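Local coordinates for protein acetone carboxylase alpha subunit (Xanthobacter autotrophicus Py2, PDB 5M45) that forms the alpha subunit of an acetone carboxylase, a large multi-chain assembly, and belongs to the hydantoinase B/oxoprolinase family, at residues 61-75 / 92-106. Residues are numbered along the deposited sequence; the frame is centred on the assembly and turned at random.
Sequences FSRLRAGVVDARETA and FTLYNAAGDSLLTST
R72 reaches from helix 61-75 across S105 to T106. Its CB lies 3.9 Å from S105 CB; with CG anti to the backbone N (chi1 173°) and the chain extended as far as NE, CD comes 3.3 Å from T106 O and also touches S105 OG. T106 O lies over one face of the guanidinium, too poorly angled to accept from NE, whose hydrogen bond goes to a residue just beyond the segments. At the tip, NH1 donates to a water 2.8 Å away, which in turn donates to T106 OG1; NH2 hydrogen-bonds G88 O, and T106 OG1 also hydrogen-bonds E482 OE2. S105 OG takes a nearly straight bond from F92 N (171°) and donates to T106 O in the carbonyl plane. The helix packs on a beta hairpin, strands 92-95 and 101-104 joined by a type I turn at N96-G99, at the margin of an antiparallel sheet whose opposite face carries helix 111-124. V68 CG2 presses against T104 C at 3.4 Å. L103 forks under the helix: CD1 sits tightly against L64 CB (3.5 Å), CD2 against the F61 ring. At the other end F92 CE2 meets A75 CB at 4.2 Å.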
loop_
_atom_site.group_PDB
_atom_site.type_symbol
_atom_site.label_atom_id
_atom_site.label_comp_id
_atom_site.label_asym_id
_atom_site.label_seq_id
_atom_site.Cartn_x
_atom_site.Cartn_y
_atom_site.Cartn_z
ATOM N N PHE A 61 -40.466 -11.090 0.055
ATOM C CA PHE A 61 -39.977 -10.026 0.979
ATOM C C PHE A 61 -39.564 -10.607 2.344
ATOM O O PHE A 61 -38.471 -10.368 2.836
ATOM C CB PHE A 61 -41.040 -8.925 1.149
ATOM C CG PHE A 61 -40.783 -7.983 2.302
ATOM C CD1 PHE A 61 -39.880 -6.942 2.184
ATOM C CD2 PHE A 61 -41.481 -8.131 3.505
ATOM C CE1 PHE A 61 -39.641 -6.084 3.259
ATOM C CE2 PHE A 61 -41.255 -7.292 4.566
ATOM C CZ PHE A 61 -40.332 -6.265 4.457
ATOM N N SER A 62 -40.465 -11.390 2.924
ATOM C CA SER A 62 -40.298 -11.963 4.252
ATOM C C SER A 62 -39.095 -12.902 4.304
ATOM O O SER A 62 -38.224 -12.744 5.159
ATOM C CB SER A 62 -41.594 -12.671 4.673
ATOM O OG SER A 62 -41.440 -13.438 5.871
ATOM N N ARG A 63 -39.014 -13.841 3.355
ATOM C CA ARG A 63 -37.904 -14.795 3.353
ATOM C C ARG A 63 -36.528 -14.166 3.124
ATOM O O ARG A 63 -35.563 -14.524 3.791
ATOM C CB ARG A 63 -38.160 -15.929 2.335
ATOM C CG ARG A 63 -39.183 -16.922 2.822
ATOM C CD ARG A 63 -39.172 -18.196 1.993
ATOM N NE ARG A 63 -37.983 -19.040 2.207
ATOM C CZ ARG A 63 -37.685 -20.112 1.462
ATOM N NH1 ARG A 63 -38.448 -20.508 0.444
ATOM N NH2 ARG A 63 -36.608 -20.818 1.739
ATOM N N LEU A 64 -36.453 -13.232 2.182
ATOM C CA LEU A 64 -35.183 -12.607 1.809
ATOM C C LEU A 64 -34.722 -11.566 2.846
ATOM O O LEU A 64 -33.531 -11.497 3.140
ATOM C CB LEU A 64 -35.285 -11.962 0.421
ATOM C CG LEU A 64 -35.516 -12.969 -0.721
ATOM C CD1 LEU A 64 -35.890 -12.213 -2.021
ATOM C CD2 LEU A 64 -34.321 -13.891 -0.939
ATOM N N ARG A 65 -35.651 -10.795 3.423
ATOM C CA ARG A 65 -35.280 -9.860 4.485
ATOM C C ARG A 65 -34.792 -10.646 5.732
ATOM O O ARG A 65 -33.787 -10.275 6.345
ATOM C CB ARG A 65 -36.423 -8.914 4.871
ATOM C CG ARG A 65 -35.952 -7.772 5.784
ATOM C CD ARG A 65 -37.040 -6.795 6.206
ATOM N NE ARG A 65 -38.090 -7.432 7.029
ATOM C CZ ARG A 65 -39.014 -6.806 7.743
ATOM N NH1 ARG A 65 -39.044 -5.481 7.853
ATOM N NH2 ARG A 65 -39.897 -7.521 8.429
ATOM N N ALA A 66 -35.496 -11.716 6.095
ATOM C CA ALA A 66 -35.058 -12.592 7.190
ATOM C C ALA A 66 -33.672 -13.226 6.902
ATOM O O ALA A 66 -32.836 -13.357 7.805
ATOM C CB ALA A 66 -36.095 -13.688 7.462
ATOM N N GLY A 67 -33.438 -13.595 5.647
ATOM C CA GLY A 67 -32.143 -14.109 5.229
ATOM C C GLY A 67 -30.964 -13.175 5.424
ATOM O O GLY A 67 -29.931 -13.580 5.978
ATOM N N VAL A 68 -31.092 -11.938 4.951
ATOM C CA VAL A 68 -30.041 -10.927 5.186
ATOM C C VAL A 68 -29.851 -10.542 6.663
ATOM O O VAL A 68 -28.728 -10.360 7.135
ATOM C CB VAL A 68 -30.143 -9.656 4.273
ATOM C CG1 VAL A 68 -30.006 -10.040 2.813
ATOM C CG2 VAL A 68 -31.446 -8.911 4.484
ATOM N N VAL A 69 -30.945 -10.455 7.410
ATOM C CA VAL A 69 -30.867 -10.185 8.872
ATOM C C VAL A 69 -30.126 -11.337 9.578
ATOM O O VAL A 69 -29.242 -11.102 10.413
ATOM C CB VAL A 69 -32.275 -9.959 9.473
ATOM C CG1 VAL A 69 -32.242 -9.984 11.002
ATOM C CG2 VAL A 69 -32.808 -8.607 8.989
ATOM N N ASP A 70 -30.479 -12.578 9.212
ATOM C CA ASP A 70 -29.880 -13.761 9.789
ATOM C C ASP A 70 -28.381 -13.900 9.441
ATOM O O ASP A 70 -27.594 -14.349 10.291
ATOM C CB ASP A 70 -30.620 -15.030 9.371
ATOM C CG ASP A 70 -29.992 -16.312 9.990
ATOM O OD1 ASP A 70 -29.977 -16.448 11.223
ATOM O OD2 ASP A 70 -29.476 -17.152 9.215
ATOM N N ALA A 71 -27.998 -13.519 8.231
ATOM C CA ALA A 71 -26.578 -13.537 7.864
ATOM C C ALA A 71 -25.727 -12.636 8.793
ATOM O O ALA A 71 -24.669 -13.074 9.297
ATOM C CB ALA A 71 -26.407 -13.117 6.417
ATOM N N ARG A 72 -26.198 -11.415 9.049
ATOM C CA ARG A 72 -25.491 -10.527 9.961
ATOM C C ARG A 72 -25.429 -11.088 11.405
ATOM O O ARG A 72 -24.361 -11.120 12.036
ATOM C CB ARG A 72 -26.126 -9.131 9.951
ATOM C CG ARG A 72 -25.565 -8.178 11.008
ATOM C CD ARG A 72 -25.897 -6.747 10.648
ATOM N NE ARG A 72 -25.499 -5.785 11.672
ATOM C CZ ARG A 72 -26.207 -5.479 12.760
ATOM N NH1 ARG A 72 -27.397 -6.056 12.996
ATOM N NH2 ARG A 72 -25.748 -4.576 13.606
ATOM N N GLU A 73 -26.580 -11.515 11.923
ATOM C CA GLU A 73 -26.677 -12.017 13.296
ATOM C C GLU A 73 -25.797 -13.259 13.531
ATOM O O GLU A 73 -25.174 -13.397 14.591
ATOM C CB GLU A 73 -28.172 -12.297 13.633
ATOM C CG GLU A 73 -28.465 -13.010 14.964
ATOM C CD GLU A 73 -28.208 -12.161 16.203
ATOM O OE1 GLU A 73 -28.090 -10.925 16.084
ATOM O OE2 GLU A 73 -28.198 -12.762 17.333
ATOM N N THR A 74 -25.736 -14.150 12.540
ATOM C CA THR A 74 -24.976 -15.408 12.636
ATOM C C THR A 74 -23.487 -15.248 12.321
ATOM O O THR A 74 -22.629 -15.696 13.100
ATOM C CB THR A 74 -25.610 -16.450 11.678
ATOM O OG1 THR A 74 -26.952 -16.663 12.102
ATOM C CG2 THR A 74 -24.882 -17.791 11.681
ATOM N N ALA A 75 -23.154 -14.627 11.179
ATOM C CA ALA A 75 -21.767 -14.552 10.755
ATOM C C ALA A 75 -20.877 -13.740 11.695
ATOM O O ALA A 75 -19.704 -14.014 11.788
ATOM C CB ALA A 75 -21.654 -14.001 9.352
ATOM N N PHE A 92 -24.843 -6.872 5.492
ATOM C CA PHE A 92 -25.006 -7.697 4.285
ATOM C C PHE A 92 -26.196 -7.217 3.450
ATOM O O PHE A 92 -27.276 -6.914 4.003
ATOM C CB PHE A 92 -25.202 -9.174 4.638
ATOM C CG PHE A 92 -23.976 -9.806 5.258
ATOM C CD1 PHE A 92 -22.918 -10.243 4.457
ATOM C CD2 PHE A 92 -23.853 -9.923 6.633
ATOM C CE1 PHE A 92 -21.779 -10.798 5.023
ATOM C CE2 PHE A 92 -22.721 -10.498 7.203
ATOM C CZ PHE A 92 -21.683 -10.926 6.404
ATOM N N THR A 93 -25.986 -7.133 2.146
ATOM C CA THR A 93 -26.918 -6.514 1.242
ATOM C C THR A 93 -27.095 -7.370 -0.054
ATOM O O THR A 93 -26.105 -7.914 -0.616
ATOM C CB THR A 93 -26.474 -5.073 0.923
ATOM O OG1 THR A 93 -26.285 -4.328 2.148
ATOM C CG2 THR A 93 -27.529 -4.369 0.050
ATOM N N LEU A 94 -28.353 -7.479 -0.515
ATOM C CA LEU A 94 -28.703 -8.242 -1.732
ATOM C C LEU A 94 -28.966 -7.262 -2.895
ATOM O O LEU A 94 -29.729 -6.303 -2.714
ATOM C CB LEU A 94 -29.916 -9.138 -1.469
ATOM C CG LEU A 94 -30.507 -9.933 -2.649
ATOM C CD1 LEU A 94 -29.493 -10.893 -3.272
ATOM C CD2 LEU A 94 -31.742 -10.681 -2.161
ATOM N N TYR A 95 -28.310 -7.471 -4.043
ATOM C CA TYR A 95 -28.417 -6.594 -5.224
ATOM C C TYR A 95 -29.006 -7.317 -6.447
ATOM O O TYR A 95 -28.828 -8.532 -6.612
ATOM C CB TYR A 95 -27.022 -6.022 -5.619
ATOM C CG TYR A 95 -26.384 -5.195 -4.527
ATOM C CD1 TYR A 95 -25.617 -5.800 -3.533
ATOM C CD2 TYR A 95 -26.539 -3.805 -4.485
ATOM C CE1 TYR A 95 -25.026 -5.043 -2.513
ATOM C CE2 TYR A 95 -25.964 -3.060 -3.460
ATOM C CZ TYR A 95 -25.192 -3.700 -2.480
ATOM O OH TYR A 95 -24.641 -2.986 -1.421
ATOM N N ASN A 96 -29.707 -6.565 -7.303
ATOM C CA ASN A 96 -30.078 -7.040 -8.641
ATOM C C ASN A 96 -28.851 -6.964 -9.602
ATOM O O ASN A 96 -27.799 -6.488 -9.216
ATOM C CB ASN A 96 -31.352 -6.319 -9.156
ATOM C CG ASN A 96 -31.138 -4.858 -9.518
ATOM O OD1 ASN A 96 -30.039 -4.415 -9.874
ATOM N ND2 ASN A 96 -32.242 -4.089 -9.461
ATOM N N ALA A 97 -28.986 -7.483 -10.822
ATOM C CA ALA A 97 -27.875 -7.572 -11.775
ATOM C C ALA A 97 -27.234 -6.233 -12.104
ATOM O O ALA A 97 -26.024 -6.172 -12.379
ATOM C CB ALA A 97 -28.307 -8.275 -13.039
ATOM N N ALA A 98 -28.018 -5.154 -12.050
ATOM C CA ALA A 98 -27.520 -3.794 -12.323
ATOM C C ALA A 98 -26.810 -3.130 -11.142
ATOM O O ALA A 98 -26.421 -1.957 -11.246
ATOM C CB ALA A 98 -28.664 -2.902 -12.810
ATOM N N GLY A 99 -26.654 -3.838 -10.022
ATOM C CA GLY A 99 -26.034 -3.278 -8.814
ATOM C C GLY A 99 -26.906 -2.397 -7.914
ATOM O O GLY A 99 -26.387 -1.710 -7.042
ATOM N N ASP A 100 -28.223 -2.395 -8.128
ATOM C CA ASP A 100 -29.148 -1.713 -7.236
ATOM C C ASP A 100 -29.632 -2.640 -6.101
ATOM O O ASP A 100 -30.013 -3.771 -6.352
ATOM C CB ASP A 100 -30.336 -1.191 -8.031
ATOM C CG ASP A 100 -29.922 -0.115 -9.042
ATOM O OD1 ASP A 100 -29.377 0.924 -8.557
ATOM O OD2 ASP A 100 -30.168 -0.274 -10.253
ATOM N N SER A 101 -29.623 -2.147 -4.864
ATOM C CA SER A 101 -29.994 -2.967 -3.698
ATOM C C SER A 101 -31.495 -3.179 -3.644
ATOM O O SER A 101 -32.264 -2.249 -3.962
ATOM C CB SER A 101 -29.511 -2.334 -2.383
ATOM O OG SER A 101 -30.160 -1.094 -2.144
ATOM N N LEU A 102 -31.898 -4.400 -3.292
ATOM C CA LEU A 102 -33.296 -4.781 -3.059
ATOM C C LEU A 102 -33.665 -4.802 -1.563
ATOM O O LEU A 102 -34.752 -4.411 -1.196
ATOM C CB LEU A 102 -33.545 -6.241 -3.473
ATOM C CG LEU A 102 -33.520 -7.036 -4.720
ATOM C CD1 LEU A 102 -32.186 -7.101 -5.405
ATOM C CD2 LEU A 102 -33.975 -8.452 -4.328
ATOM N N LEU A 103 -32.800 -5.405 -0.744
ATOM C CA LEU A 103 -33.003 -5.597 0.709
ATOM C C LEU A 103 -31.636 -5.590 1.418
ATOM O O LEU A 103 -30.584 -5.959 0.822
ATOM C CB LEU A 103 -33.671 -6.956 0.981
ATOM C CG LEU A 103 -35.116 -7.102 0.489
ATOM C CD1 LEU A 103 -35.637 -8.505 0.535
ATOM C CD2 LEU A 103 -36.070 -6.238 1.300
ATOM N N THR A 104 -31.654 -5.286 2.715
ATOM C CA THR A 104 -30.421 -5.244 3.512
ATOM C C THR A 104 -30.666 -5.618 4.967
ATOM O O THR A 104 -31.747 -5.408 5.486
ATOM C CB THR A 104 -29.760 -3.827 3.397
ATOM O OG1 THR A 104 -28.497 -3.789 4.040
ATOM C CG2 THR A 104 -30.647 -2.762 3.970
ATOM N N SER A 105 -29.640 -6.147 5.635
ATOM C CA SER A 105 -29.617 -6.158 7.120
ATOM C C SER A 105 -29.540 -4.708 7.634
ATOM O O SER A 105 -29.282 -3.805 6.851
ATOM C CB SER A 105 -28.394 -6.946 7.653
ATOM O OG SER A 105 -27.171 -6.247 7.439
ATOM N N THR A 106 -29.701 -4.510 8.942
ATOM C CA THR A 106 -29.353 -3.252 9.593
ATOM C C THR A 106 -27.831 -3.242 9.850
ATOM O O THR A 106 -27.113 -4.040 9.257
ATOM C CB THR A 106 -30.224 -2.965 10.859
ATOM O OG1 THR A 106 -29.971 -3.950 11.872
ATOM C CG2 THR A 106 -31.701 -3.008 10.533
HETATM O O HOH W 1 -29.817 -5.670 14.257
#